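Putative transcriptional regulator, sugar-binding family (Arthrobacter aurescens, PDB 3NZE) probably binds DNA and a sugar effector as a SorC-family transcriptional regulator, this fragment being its putative sugar-binding domain. Local coordinates at residues V122-K132 against T207-P215. Residues are numbered along the deposited sequence; the frame is centred on the assembly and turned at random.
Sequences VPAFFDHASTK and TLNERSTGP
Phe126 and Arg211 join the two loops through their backbones: Phe126 N donates to Arg211 O over 3.0 Å, in the plane of that carbonyl and nearly straight at 162°. Arg211 returns the bond with its side chain, NE lying 2.7 Å from Phe126 O; this acceptor sits at the edge of the guanidinium, within its plane, while the donor is tilted from the carbonyl plane. A bend at chi3 (54°) carries NE round to Phe126 O. Asp127 O lies over one guanidinium face, offset toward the rim and without a hydrogen bond to NE, and Leu208 CD2 over the opposite face, also offset, while NH2 reaches Asp127 OD1 through a water and forms a salt bridge with Asp179. Without the guanidinium, as with an alanine in this place, Phe126 O would probably lose its side-chain donor and Asp179 its charged mate. Arg211 O has a second role, since it stands 3.6 Å above the centre of the Phe125 ring. Chi1 of -158°, which places CG opposite the backbone N, brings that ring across the Arg211 side chain at about a right angle, CE2 3.5 Å from Arg211 CB, and it also stacks on Tyr174. Thr213 sends CG2 to within 3.7 Å of Phe126 CE2, while a water accepts a hydrogen bond from Thr213 N and donates one to Ala124 O. From helix 129-135 the fully extended Lys132 runs past Glu210 O, and its NZ makes a weak 2.9 Å bond to Ser212 O; another water links NZ to Gly214 O. Ser212 OG accepts from Gly214 N, two residues on, at 3.2 Å, an ST turn, and is also hydrogen-bonded to Thr194 OG1. The contact thus ties the turn entering helix 129-135, with His128 at its N-cap, to the 3-10 turn and ST turn that precede helix 217-221 in the putative sugar-binding domain.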
ATOM      1  N   VAL A 122     -13.367  11.592  -1.145  1.00 20.39           N
ATOM      2  CA  VAL A 122     -14.256  10.434  -1.136  1.00 22.11           C
ATOM      3  C   VAL A 122     -14.018   9.643   0.153  1.00 16.22           C
ATOM      4  O   VAL A 122     -12.917   9.714   0.727  1.00 17.42           O
ATOM      5  CB  VAL A 122     -14.018   9.533  -2.381  1.00 30.12           C
ATOM      6  CG1 VAL A 122     -13.977  10.377  -3.655  1.00 26.52           C
ATOM      7  CG2 VAL A 122     -12.740   8.760  -2.241  1.00 26.26           C
ATOM      8  N   PRO A 123     -15.041   8.905   0.632  1.00 18.97           N
ATOM      9  CA  PRO A 123     -14.876   8.172   1.898  1.00 16.87           C
ATOM     10  C   PRO A 123     -13.879   7.016   1.757  1.00 17.95           C
ATOM     11  O   PRO A 123     -13.386   6.763   0.660  1.00 17.33           O
ATOM     12  CB  PRO A 123     -16.283   7.625   2.188  1.00 20.55           C
ATOM     13  CG  PRO A 123     -17.215   8.360   1.251  1.00 24.91           C
ATOM     14  CD  PRO A 123     -16.401   8.767   0.073  1.00 20.63           C
ATOM     15  N   ALA A 124     -13.612   6.308   2.849  1.00 17.33           N
ATOM     16  CA  ALA A 124     -12.611   5.236   2.837  1.00 19.62           C
ATOM     17  C   ALA A 124     -12.983   4.088   1.907  1.00 20.85           C
ATOM     18  O   ALA A 124     -12.111   3.425   1.368  1.00 20.19           O
ATOM     19  CB  ALA A 124     -12.384   4.700   4.262  1.00 22.05           C
ATOM     20  N   PHE A 125     -14.281   3.862   1.738  1.00 17.50           N
ATOM     21  CA  PHE A 125     -14.794   2.717   0.990  1.00 16.47           C
ATOM     22  C   PHE A 125     -16.291   2.970   0.889  1.00 18.54           C
ATOM     23  O   PHE A 125     -16.845   3.714   1.706  1.00 21.95           O
ATOM     24  CB  PHE A 125     -14.525   1.434   1.790  1.00 17.80           C
ATOM     25  CG  PHE A 125     -14.519   0.176   0.962  1.00 19.03           C
ATOM     26  CD1 PHE A 125     -13.388  -0.192   0.256  1.00 19.72           C
ATOM     27  CD2 PHE A 125     -15.634  -0.649   0.917  1.00 19.57           C
ATOM     28  CE1 PHE A 125     -13.368  -1.355  -0.501  1.00 20.92           C
ATOM     29  CE2 PHE A 125     -15.621  -1.813   0.155  1.00 21.94           C
ATOM     30  CZ  PHE A 125     -14.483  -2.164  -0.542  1.00 18.39           C
ATOM     31  N   PHE A 126     -16.952   2.380  -0.102  1.00 19.32           N
ATOM     32  CA  PHE A 126     -18.392   2.580  -0.255  1.00 20.50           C
ATOM     33  C   PHE A 126     -19.204   1.413   0.282  1.00 23.56           C
ATOM     34  O   PHE A 126     -18.818   0.264   0.128  1.00 21.28           O
ATOM     35  CB  PHE A 126     -18.749   2.820  -1.721  1.00 21.55           C
ATOM     36  CG  PHE A 126     -18.206   4.099  -2.268  1.00 21.17           C
ATOM     37  CD1 PHE A 126     -18.773   5.314  -1.904  1.00 22.87           C
ATOM     38  CD2 PHE A 126     -17.144   4.093  -3.159  1.00 19.32           C
ATOM     39  CE1 PHE A 126     -18.281   6.502  -2.408  1.00 23.82           C
ATOM     40  CE2 PHE A 126     -16.652   5.283  -3.670  1.00 25.15           C
ATOM     41  CZ  PHE A 126     -17.216   6.493  -3.282  1.00 21.56           C
ATOM     42  N   ASP A 127     -20.331   1.721   0.911  1.00 20.37           N
ATOM     43  CA  ASP A 127     -21.286   0.704   1.361  1.00 21.02           C
ATOM     44  C   ASP A 127     -21.993   0.039   0.182  1.00 25.08           C
ATOM     45  O   ASP A 127     -22.350  -1.144   0.243  1.00 25.13           O
ATOM     46  CB  ASP A 127     -22.364   1.334   2.256  1.00 23.44           C
ATOM     47  CG  ASP A 127     -21.847   1.722   3.633  1.00 27.11           C
ATOM     48  OD1 ASP A 127     -20.675   1.432   3.947  1.00 25.41           O
ATOM     49  OD2 ASP A 127     -22.634   2.308   4.409  1.00 26.98           O
ATOM     50  N   HIS A 128     -22.203   0.807  -0.882  1.00 21.47           N
ATOM     51  CA  HIS A 128     -22.970   0.357  -2.031  1.00 23.55           C
ATOM     52  C   HIS A 128     -22.238   0.683  -3.319  1.00 22.39           C
ATOM     53  O   HIS A 128     -21.759   1.799  -3.504  1.00 23.75           O
ATOM     54  CB  HIS A 128     -24.353   1.034  -2.070  1.00 26.96           C
ATOM     55  CG  HIS A 128     -25.104   0.958  -0.777  1.00 36.43           C
ATOM     56  ND1 HIS A 128     -25.235   2.037   0.072  1.00 43.47           N
ATOM     57  CD2 HIS A 128     -25.765  -0.066  -0.189  1.00 41.09           C
ATOM     58  CE1 HIS A 128     -25.945   1.680   1.127  1.00 44.62           C
ATOM     59  NE2 HIS A 128     -26.278   0.409   0.994  1.00 43.47           N
ATOM     60  N   ALA A 129     -22.175  -0.292  -4.218  1.00 24.21           N
ATOM     61  CA  ALA A 129     -21.534  -0.085  -5.507  1.00 23.87           C
ATOM     62  C   ALA A 129     -22.170   1.067  -6.275  1.00 21.55           C
ATOM     63  O   ALA A 129     -21.478   1.780  -7.002  1.00 24.23           O
ATOM     64  CB  ALA A 129     -21.557  -1.370  -6.336  1.00 28.46           C
ATOM     65  N   SER A 130     -23.481   1.253  -6.112  1.00 20.71           N
ATOM     66  CA  SER A 130     -24.168   2.336  -6.803  1.00 25.16           C
ATOM     67  C   SER A 130     -23.656   3.710  -6.356  1.00 23.08           C
ATOM     68  O   SER A 130     -23.702   4.672  -7.127  1.00 28.49           O
ATOM     69  CB  SER A 130     -25.695   2.234  -6.638  1.00 25.27           C
ATOM     70  OG  SER A 130     -26.084   2.279  -5.273  1.00 29.60           O
ATOM     71  N   THR A 131     -23.168   3.806  -5.121  1.00 25.41           N
ATOM     72  CA  THR A 131     -22.583   5.066  -4.668  1.00 23.73           C
ATOM     73  C   THR A 131     -21.267   5.331  -5.395  1.00 25.45           C
ATOM     74  O   THR A 131     -20.994   6.459  -5.802  1.00 22.94           O
ATOM     75  CB  THR A 131     -22.355   5.110  -3.145  1.00 20.77           C
ATOM     76  OG1 THR A 131     -23.547   4.675  -2.479  1.00 25.64           O
ATOM     77  CG2 THR A 131     -22.010   6.533  -2.708  1.00 21.15           C
ATOM     78  N   LYS A 132     -20.446   4.296  -5.556  1.00 24.52           N
ATOM     79  CA  LYS A 132     -19.198   4.469  -6.285  1.00 25.37           C
ATOM     80  C   LYS A 132     -19.466   4.945  -7.701  1.00 23.25           C
ATOM     81  O   LYS A 132     -18.846   5.901  -8.161  1.00 26.03           O
ATOM     82  CB  LYS A 132     -18.372   3.189  -6.335  1.00 27.83           C
ATOM     83  CG  LYS A 132     -17.061   3.416  -7.087  1.00 31.98           C
ATOM     84  CD  LYS A 132     -16.258   2.160  -7.276  1.00 39.43           C
ATOM     85  CE  LYS A 132     -14.961   2.476  -8.003  1.00 32.69           C
ATOM     86  NZ  LYS A 132     -14.102   1.275  -8.115  1.00 39.75           N
ATOM     87  N   THR A 207     -16.620  -9.059  -5.937  1.00 23.17           N
ATOM     88  CA  THR A 207     -17.735  -8.184  -5.643  1.00 26.84           C
ATOM     89  C   THR A 207     -17.320  -6.921  -4.874  1.00 23.66           C
ATOM     90  O   THR A 207     -17.733  -5.812  -5.216  1.00 24.62           O
ATOM     91  CB  THR A 207     -18.799  -8.974  -4.855  1.00 26.56           C
ATOM     92  OG1 THR A 207     -19.705  -9.578  -5.786  1.00 39.77           O
ATOM     93  CG2 THR A 207     -19.556  -8.076  -3.907  1.00 43.19           C
ATOM     94  N   LEU A 208     -16.497  -7.090  -3.846  1.00 24.42           N
ATOM     95  CA  LEU A 208     -16.078  -5.954  -3.018  1.00 24.00           C
ATOM     96  C   LEU A 208     -15.338  -4.868  -3.802  1.00 22.91           C
ATOM     97  O   LEU A 208     -15.388  -3.694  -3.437  1.00 23.49           O
ATOM     98  CB  LEU A 208     -15.233  -6.425  -1.827  1.00 27.31           C
ATOM     99  CG  LEU A 208     -16.075  -6.773  -0.600  1.00 39.27           C
ATOM    100  CD1 LEU A 208     -15.229  -7.407   0.483  1.00 40.79           C
ATOM    101  CD2 LEU A 208     -16.779  -5.524  -0.075  1.00 30.66           C
ATOM    102  N   ASN A 209     -14.665  -5.248  -4.885  1.00 22.14           N
ATOM    103  CA  ASN A 209     -13.910  -4.265  -5.655  1.00 19.43           C
ATOM    104  C   ASN A 209     -14.770  -3.201  -6.344  1.00 25.73           C
ATOM    105  O   ASN A 209     -14.264  -2.134  -6.696  1.00 27.35           O
ATOM    106  CB  ASN A 209     -12.932  -4.929  -6.631  1.00 21.23           C
ATOM    107  CG  ASN A 209     -11.690  -5.445  -5.933  1.00 20.63           C
ATOM    108  OD1 ASN A 209     -11.396  -5.043  -4.811  1.00 22.80           O
ATOM    109  ND2 ASN A 209     -10.953  -6.346  -6.595  1.00 21.28           N
ATOM    110  N   GLU A 210     -16.064  -3.474  -6.518  1.00 21.32           N
ATOM    111  CA  GLU A 210     -16.943  -2.457  -7.091  0.63 19.75           C
ATOM    112  C   GLU A 210     -17.250  -1.346  -6.097  1.00 23.54           C
ATOM    113  O   GLU A 210     -17.853  -0.323  -6.459  1.00 25.17           O
ATOM    114  CB  GLU A 210     -18.234  -3.078  -7.595  0.63 20.19           C
ATOM    115  CG  GLU A 210     -18.009  -4.071  -8.711  0.63 26.11           C
ATOM    116  CD  GLU A 210     -19.302  -4.552  -9.284  0.63 29.32           C
ATOM    117  OE1 GLU A 210     -20.298  -4.582  -8.531  0.63 33.98           O
ATOM    118  OE2 GLU A 210     -19.324  -4.895 -10.483  0.63 33.45           O
ATOM    119  N   ARG A 211     -16.819  -1.532  -4.853  1.00 19.57           N
ATOM    120  CA  ARG A 211     -17.030  -0.548  -3.796  1.00 21.85           C
ATOM    121  C   ARG A 211     -15.729   0.143  -3.374  1.00 24.48           C
ATOM    122  O   ARG A 211     -15.717   0.997  -2.479  1.00 21.68           O
ATOM    123  CB  ARG A 211     -17.693  -1.220  -2.592  1.00 19.92           C
ATOM    124  CG  ARG A 211     -19.151  -1.600  -2.849  1.00 21.37           C
ATOM    125  CD  ARG A 211     -19.609  -2.691  -1.912  1.00 26.87           C
ATOM    126  NE  ARG A 211     -19.386  -2.340  -0.514  1.00 24.51           N
ATOM    127  CZ  ARG A 211     -19.560  -3.177   0.503  1.00 26.60           C
ATOM    128  NH1 ARG A 211     -19.946  -4.431   0.279  1.00 26.40           N
ATOM    129  NH2 ARG A 211     -19.332  -2.766   1.742  1.00 24.67           N
ATOM    130  N   SER A 212     -14.631  -0.231  -4.025  1.00 20.15           N
ATOM    131  CA  SER A 212     -13.333   0.326  -3.673  1.00 17.71           C
ATOM    132  C   SER A 212     -13.082   1.708  -4.274  1.00 20.90           C
ATOM    133  O   SER A 212     -13.574   2.020  -5.357  1.00 23.01           O
ATOM    134  CB  SER A 212     -12.205  -0.627  -4.067  1.00 20.54           C
ATOM    135  OG  SER A 212     -10.960  -0.067  -3.668  1.00 24.51           O
ATOM    136  N   THR A 213     -12.298   2.524  -3.568  1.00 20.98           N
ATOM    137  CA  THR A 213     -11.897   3.831  -4.078  1.00 19.28           C
ATOM    138  C   THR A 213     -10.510   3.846  -4.728  1.00 24.93           C
ATOM    139  O   THR A 213     -10.104   4.867  -5.283  1.00 25.03           O
ATOM    140  CB  THR A 213     -11.924   4.926  -2.963  1.00 19.31           C
ATOM    141  OG1 THR A 213     -10.865   4.704  -2.027  1.00 19.55           O
ATOM    142  CG2 THR A 213     -13.267   4.928  -2.228  1.00 17.81           C
ATOM    143  N   GLY A 214      -9.791   2.726  -4.671  1.00 22.62           N
ATOM    144  CA  GLY A 214      -8.406   2.702  -5.132  1.00 19.29           C
ATOM    145  C   GLY A 214      -8.223   2.383  -6.615  1.00 19.28           C
ATOM    146  O   GLY A 214      -9.164   1.964  -7.284  1.00 20.62           O
ATOM    147  N   PRO A 215      -7.008   2.608  -7.134  1.00 21.94           N
ATOM    148  CA  PRO A 215      -6.662   2.351  -8.541  1.00 23.90           C
ATOM    149  C   PRO A 215      -6.716   0.863  -8.862  1.00 24.40           C
ATOM    150  O   PRO A 215      -6.456   0.033  -7.988  1.00 21.66           O
ATOM    151  CB  PRO A 215      -5.201   2.824  -8.644  1.00 24.50           C
ATOM    152  CG  PRO A 215      -4.944   3.617  -7.398  1.00 32.80           C
ATOM    153  CD  PRO A 215      -5.842   3.049  -6.354  1.00 23.44           C
TER
HETATM  154  O   HOH W   1     -11.587   2.550  -0.922  1.00 28.83           O
HETATM  155  O   HOH W   2     -18.386  -0.329   3.451  1.00 31.52           O
HETATM  156  O   HOH W   3     -19.554   0.285  -8.612  1.00 26.78           O
HETATM  157  O   HOH W   4     -11.676   2.329  -7.755  1.00 38.28           O